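Local coordinates for Blr3880 protein (Bradyrhizobium japonicum, PDB 2OOD) that probably catalyses the zinc-dependent hydrolytic deamination of guanine to xanthine and ammonia, the single step of this route of guanine degradation, at residues 209-212 and 213-217; 258-262 and 263-267. All blocks are in the same frame, centred on the assembly; numbering follows the deposited sequence.

Interaction 1: residues 209-212 and 213-217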
ATOM      1  N   PHE A 209     -24.000  13.392   8.315  1.00 39.11           N
ATOM      2  CA  PHE A 209     -24.923  12.825   7.340  1.00 40.20           C
ATOM      3  C   PHE A 209     -25.918  11.841   7.944  1.00 39.00           C
ATOM      4  O   PHE A 209     -27.028  11.690   7.437  1.00 38.95           O
ATOM      5  CB  PHE A 209     -24.150  12.131   6.223  1.00 40.89           C
ATOM      6  CG  PHE A 209     -25.024  11.617   5.118  1.00 43.04           C
ATOM      7  CD1 PHE A 209     -25.788  12.497   4.355  1.00 44.28           C
ATOM      8  CD2 PHE A 209     -25.069  10.258   4.818  1.00 44.45           C
ATOM      9  CE1 PHE A 209     -26.587  12.030   3.303  1.00 45.62           C
ATOM     10  CE2 PHE A 209     -25.869   9.776   3.763  1.00 45.91           C
ATOM     11  CZ  PHE A 209     -26.626  10.667   3.006  1.00 45.88           C
ATOM     12  N   GLY A 210     -25.514  11.167   9.016  1.00 38.15           N
ATOM     13  CA  GLY A 210     -26.394  10.205   9.655  1.00 37.92           C
ATOM     14  C   GLY A 210     -26.818  10.635  11.048  1.00 39.11           C
ATOM     15  O   GLY A 210     -27.142   9.790  11.887  1.00 38.09           O
ATOM     16  N   ALA A 211     -26.834  11.945  11.295  1.00 38.27           N
ATOM     17  CA  ALA A 211     -27.208  12.474  12.601  1.00 38.42           C
ATOM     18  C   ALA A 211     -28.216  13.620  12.549  1.00 40.40           C
ATOM     19  O   ALA A 211     -27.884  14.737  12.132  1.00 41.45           O
ATOM     20  CB  ALA A 211     -25.966  12.927  13.338  1.00 36.79           C
ATOM     21  N   SER A 212     -29.447  13.348  12.980  1.00 41.14           N
ATOM     22  CA  SER A 212     -30.483  14.376  12.997  1.00 41.43           C
ATOM     23  C   SER A 212     -30.062  15.438  14.006  1.00 42.44           C
ATOM     24  O   SER A 212     -29.274  15.167  14.921  1.00 42.26           O
ATOM     25  CB  SER A 212     -31.820  13.791  13.445  1.00 41.47           C
ATOM     26  OG  SER A 212     -31.914  13.800  14.863  1.00 40.85           O
ATOM     27  N   PRO A 213     -30.586  16.665  13.864  1.00 43.69           N
ATOM     28  CA  PRO A 213     -30.205  17.709  14.818  1.00 43.88           C
ATOM     29  C   PRO A 213     -30.545  17.349  16.267  1.00 44.82           C
ATOM     30  O   PRO A 213     -29.995  17.954  17.195  1.00 45.14           O
ATOM     31  CB  PRO A 213     -30.948  18.946  14.304  1.00 42.68           C
ATOM     32  CG  PRO A 213     -32.119  18.372  13.588  1.00 42.44           C
ATOM     33  CD  PRO A 213     -31.524  17.191  12.861  1.00 42.73           C
ATOM     34  N   GLU A 214     -31.440  16.378  16.475  1.00 43.86           N
ATOM     35  CA  GLU A 214     -31.764  15.977  17.849  1.00 45.85           C
ATOM     36  C   GLU A 214     -30.602  15.145  18.408  1.00 45.51           C
ATOM     37  O   GLU A 214     -30.166  15.349  19.551  1.00 44.02           O
ATOM     38  CB  GLU A 214     -33.052  15.145  17.919  1.00 47.62           C
ATOM     39  CG  GLU A 214     -34.288  15.845  17.396  1.00 51.02           C
ATOM     40  CD  GLU A 214     -34.529  15.557  15.917  1.00 53.34           C
ATOM     41  OE1 GLU A 214     -34.833  14.373  15.591  1.00 54.34           O
ATOM     42  OE2 GLU A 214     -34.411  16.508  15.092  1.00 53.79           O
ATOM     43  N   LEU A 215     -30.107  14.212  17.592  1.00 43.42           N
ATOM     44  CA  LEU A 215     -28.997  13.355  17.987  1.00 42.00           C
ATOM     45  C   LEU A 215     -27.769  14.209  18.309  1.00 42.33           C
ATOM     46  O   LEU A 215     -27.075  13.967  19.294  1.00 42.66           O
ATOM     47  CB  LEU A 215     -28.669  12.364  16.869  1.00 39.91           C
ATOM     48  CG  LEU A 215     -27.504  11.406  17.132  1.00 38.62           C
ATOM     49  CD1 LEU A 215     -27.782  10.612  18.387  1.00 37.65           C
ATOM     50  CD2 LEU A 215     -27.315  10.481  15.940  1.00 36.81           C
ATOM     51  N   LEU A 216     -27.505  15.217  17.486  1.00 42.48           N
ATOM     52  CA  LEU A 216     -26.356  16.078  17.731  1.00 42.36           C
ATOM     53  C   LEU A 216     -26.618  16.969  18.936  1.00 43.33           C
ATOM     54  O   LEU A 216     -25.685  17.360  19.640  1.00 43.61           O
ATOM     55  CB  LEU A 216     -26.049  16.937  16.502  1.00 40.99           C
ATOM     56  CG  LEU A 216     -25.475  16.178  15.304  1.00 40.10           C
ATOM     57  CD1 LEU A 216     -25.351  17.111  14.115  1.00 39.66           C
ATOM     58  CD2 LEU A 216     -24.125  15.601  15.668  1.00 39.73           C
ATOM     59  N   LYS A 217     -27.886  17.294  19.176  1.00 43.82           N
ATOM     60  CA  LYS A 217     -28.221  18.133  20.321  1.00 44.90           C
ATOM     61  C   LYS A 217     -27.992  17.292  21.586  1.00 45.08           C
ATOM     62  O   LYS A 217     -27.621  17.812  22.648  1.00 44.65           O
ATOM     63  CB  LYS A 217     -29.676  18.620  20.232  1.00 45.14           C
ATOM     64  CG  LYS A 217     -29.960  19.803  21.158  1.00 48.09           C
ATOM     65  CD  LYS A 217     -31.377  20.384  20.989  1.00 51.20           C
ATOM     66  CE  LYS A 217     -31.508  21.346  19.777  1.00 53.02           C
ATOM     67  NZ  LYS A 217     -31.475  20.697  18.412  1.00 53.83           N
TER

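Interaction 2: residues 258-262 and 263-267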
ATOM      1  N   VAL A 258     -21.617  22.329  11.054  1.00 40.97           N
ATOM      2  CA  VAL A 258     -22.667  21.518  11.646  1.00 39.60           C
ATOM      3  C   VAL A 258     -22.318  21.155  13.086  1.00 40.61           C
ATOM      4  O   VAL A 258     -23.165  21.242  13.973  1.00 41.53           O
ATOM      5  CB  VAL A 258     -22.877  20.219  10.856  1.00 40.14           C
ATOM      6  CG1 VAL A 258     -23.987  19.392  11.502  1.00 38.85           C
ATOM      7  CG2 VAL A 258     -23.212  20.544   9.410  1.00 39.66           C
ATOM      8  N   TYR A 259     -21.070  20.751  13.316  1.00 40.64           N
ATOM      9  CA  TYR A 259     -20.624  20.371  14.652  1.00 40.22           C
ATOM     10  C   TYR A 259     -20.428  21.557  15.583  1.00 40.97           C
ATOM     11  O   TYR A 259     -20.562  21.408  16.794  1.00 41.71           O
ATOM     12  CB  TYR A 259     -19.320  19.570  14.586  1.00 38.56           C
ATOM     13  CG  TYR A 259     -19.448  18.275  13.828  1.00 36.08           C
ATOM     14  CD1 TYR A 259     -20.409  17.338  14.173  1.00 35.05           C
ATOM     15  CD2 TYR A 259     -18.628  17.999  12.747  1.00 35.04           C
ATOM     16  CE1 TYR A 259     -20.554  16.162  13.453  1.00 33.89           C
ATOM     17  CE2 TYR A 259     -18.762  16.826  12.023  1.00 33.40           C
ATOM     18  CZ  TYR A 259     -19.728  15.914  12.378  1.00 33.91           C
ATOM     19  OH  TYR A 259     -19.881  14.757  11.640  1.00 34.73           O
ATOM     20  N   GLU A 260     -20.089  22.722  15.033  1.00 40.46           N
ATOM     21  CA  GLU A 260     -19.897  23.910  15.863  1.00 40.15           C
ATOM     22  C   GLU A 260     -21.250  24.407  16.370  1.00 38.76           C
ATOM     23  O   GLU A 260     -21.354  24.963  17.464  1.00 38.43           O
ATOM     24  CB  GLU A 260     -19.216  25.020  15.065  1.00 40.73           C
ATOM     25  CG  GLU A 260     -17.767  24.761  14.735  1.00 42.33           C
ATOM     26  CD  GLU A 260     -17.241  25.723  13.686  1.00 43.57           C
ATOM     27  OE1 GLU A 260     -17.806  25.749  12.566  1.00 43.86           O
ATOM     28  OE2 GLU A 260     -16.264  26.449  13.980  1.00 43.59           O
ATOM     29  N   LYS A 261     -22.284  24.202  15.564  1.00 38.00           N
ATOM     30  CA  LYS A 261     -23.629  24.618  15.931  1.00 38.46           C
ATOM     31  C   LYS A 261     -24.009  23.976  17.255  1.00 39.33           C
ATOM     32  O   LYS A 261     -24.885  24.466  17.961  1.00 39.64           O
ATOM     33  CB  LYS A 261     -24.631  24.197  14.842  1.00 38.97           C
ATOM     34  CG  LYS A 261     -26.105  24.409  15.206  1.00 39.43           C
ATOM     35  CD  LYS A 261     -27.050  23.821  14.149  1.00 40.19           C
ATOM     36  CE  LYS A 261     -28.516  23.982  14.556  1.00 41.30           C
ATOM     37  NZ  LYS A 261     -29.490  23.193  13.721  1.00 41.79           N
ATOM     38  N   PHE A 262     -23.336  22.884  17.602  1.00 39.15           N
ATOM     39  CA  PHE A 262     -23.637  22.180  18.840  1.00 39.07           C
ATOM     40  C   PHE A 262     -22.480  22.119  19.833  1.00 40.03           C
ATOM     41  O   PHE A 262     -22.445  21.241  20.690  1.00 40.69           O
ATOM     42  CB  PHE A 262     -24.110  20.769  18.513  1.00 38.82           C
ATOM     43  CG  PHE A 262     -25.359  20.731  17.678  1.00 39.44           C
ATOM     44  CD1 PHE A 262     -26.616  20.782  18.276  1.00 38.94           C
ATOM     45  CD2 PHE A 262     -25.283  20.640  16.289  1.00 39.40           C
ATOM     46  CE1 PHE A 262     -27.786  20.740  17.500  1.00 38.97           C
ATOM     47  CE2 PHE A 262     -26.445  20.599  15.505  1.00 39.82           C
ATOM     48  CZ  PHE A 262     -27.697  20.647  16.113  1.00 39.07           C
ATOM     49  N   ASP A 263     -21.545  23.056  19.721  1.00 41.25           N
ATOM     50  CA  ASP A 263     -20.382  23.128  20.617  1.00 43.00           C
ATOM     51  C   ASP A 263     -19.553  21.852  20.736  1.00 42.54           C
ATOM     52  O   ASP A 263     -18.938  21.610  21.777  1.00 42.39           O
ATOM     53  CB  ASP A 263     -20.810  23.542  22.026  1.00 44.25           C
ATOM     54  CG  ASP A 263     -21.595  24.831  22.040  1.00 46.42           C
ATOM     55  OD1 ASP A 263     -21.079  25.847  21.520  1.00 47.98           O
ATOM     56  OD2 ASP A 263     -22.727  24.823  22.574  1.00 46.87           O
ATOM     57  N   LEU A 264     -19.530  21.041  19.685  1.00 40.56           N
ATOM     58  CA  LEU A 264     -18.756  19.813  19.716  1.00 38.97           C
ATOM     59  C   LEU A 264     -17.285  20.065  19.365  1.00 39.91           C
ATOM     60  O   LEU A 264     -16.403  19.328  19.810  1.00 39.78           O
ATOM     61  CB  LEU A 264     -19.352  18.798  18.743  1.00 38.21           C
ATOM     62  CG  LEU A 264     -20.793  18.380  19.028  1.00 37.01           C
ATOM     63  CD1 LEU A 264     -21.248  17.360  17.993  1.00 36.05           C
ATOM     64  CD2 LEU A 264     -20.884  17.797  20.428  1.00 35.87           C
ATOM     65  N   VAL A 265     -17.018  21.106  18.579  1.00 38.77           N
ATOM     66  CA  VAL A 265     -15.648  21.403  18.173  1.00 38.53           C
ATOM     67  C   VAL A 265     -14.849  22.147  19.226  1.00 39.08           C
ATOM     68  O   VAL A 265     -15.251  23.207  19.698  1.00 39.64           O
ATOM     69  CB  VAL A 265     -15.603  22.219  16.864  1.00 37.20           C
ATOM     70  CG1 VAL A 265     -14.166  22.539  16.500  1.00 35.66           C
ATOM     71  CG2 VAL A 265     -16.257  21.435  15.750  1.00 37.03           C
ATOM     72  N   GLY A 266     -13.703  21.573  19.575  1.00 39.26           N
ATOM     73  CA  GLY A 266     -12.821  22.151  20.575  1.00 39.23           C
ATOM     74  C   GLY A 266     -11.859  21.067  21.027  1.00 39.67           C
ATOM     75  O   GLY A 266     -11.719  20.062  20.327  1.00 39.96           O
ATOM     76  N   PRO A 267     -11.182  21.221  22.179  1.00 39.91           N
ATOM     77  CA  PRO A 267     -10.247  20.185  22.640  1.00 39.00           C
ATOM     78  C   PRO A 267     -10.895  18.813  22.760  1.00 38.07           C
ATOM     79  O   PRO A 267     -12.058  18.701  23.145  1.00 38.26           O
ATOM     80  CB  PRO A 267      -9.782  20.717  23.989  1.00 38.15           C
ATOM     81  CG  PRO A 267      -9.780  22.191  23.766  1.00 38.83           C
ATOM     82  CD  PRO A 267     -11.104  22.410  23.046  1.00 39.18           C
TER

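Interaction 1: residues 209-212 and 213-217
Ser212 meets Glu214 and Leu215 as the N-cap of helix 213-225, the helix that follows strand 199-205 in the amidohydrolase barrel. Its side chain is short. CB is next to the ring of the following Pro213, with Pro213 CD 3.5 Å from Ser212 CB, a spacing set by the chain. The hydroxyl then sits between the backbone N and the carbonyl carbon (chi1 86°), which turns it back over the first turn. There OG accepts two backbone N-H groups that have no helical carbonyl before them. The bond from Leu215 N to Ser212 OG is 3.3 Å and nearly straight at 166°. The one from Glu214 N is weak and bent. OG also has a hydrogen bond to Asp168, so this buried hydroxyl is gripped from the loop as well as from the helix. The Glu214 chain bends at chi2 and brings OE1 to 3.1 Å from Ser212 OG.

One residue before the cap, the methyl of Ala211 touches two leucines. Its CB meets Leu215 CD2 and Leu216 CG, each at 3.8 Å. The helix proper starts with the backbone bond from Leu216 N to Ser212 O, 3.1 Å long.

Interaction 2: residues 258-262 and 263-267
The ring of Tyr259 meets Leu264 at an oblique angle, with Tyr259 CD1 3.9 Å from Leu264 CD1. Its OH is hydrogen-bonded to the backbone of His234 and Ala208 and to the side chain of Thr233. His234 is a zinc ligand, so Tyr259 joins this helix end to the metal-bearing strand 230-234. The Phe262 ring carries Lys261 CG on one face, 3.8 Å above the plane and offset toward the rim. Phe262 also packs on Leu216, Lys217 and Gln220 of helix 213-225. Its CB approaches Leu264 CG at 4.1 Å.

The backbone from Tyr259 to Leu264 forms a Schellman motif that ends helix 255-260. Asp263 is the C-prime residue, with positive phi (54°). Leu264 N reaches back to Tyr259 O at 3.1 Å. Asp263 N binds Glu260 O at 3.0 Å, from well above the carbonyl plane. A type I turn runs from Glu260 to Asp263.

After the turn, Val265 folds back against the helix. One branch does the touching: Val265 CG2 lies 3.8 Å from Tyr259 CB and 3.8 Å from Glu260 CG. CG2 stands beside the backbone N of Val265, while CG1 is anti to it (chi1 178°). Beyond CG the Glu260 chain is extended and ends in salt bridges to Lys288 and Arg284.

Two main-chain N-H groups thus bind the carbonyls of Tyr259 and Glu260, and Leu264 and Val265 supply the apolar closure. The two basic partners would favour a charged Glu260 carboxylate. Asp263 sends OD2 to Gln220, which adds a polar tie between the turn and helix 213-225.

How the interactions relate
Following the chain, interaction 1 comes first, where the loop after strand 199-205 enters helix 213-225. The chain then passes through strand 230-234 and helix 239-248. Interaction 2 follows at the exit of helix 255-260, before strand 269-272. The two are in series and neither encloses the other. Interaction 1 caps the start of one helix; interaction 2 closes the turn that ends another. The centres of interaction 1 and interaction 2 are about 12 Å apart, and the two touch directly. Phe262 CE1 lies 3.6 Å from Pro213 O, and Val258 CG1 lies 3.7 Å from Leu216 CD1. These contacts set helix 255-260 and the turn after it against the first turn of helix 213-225.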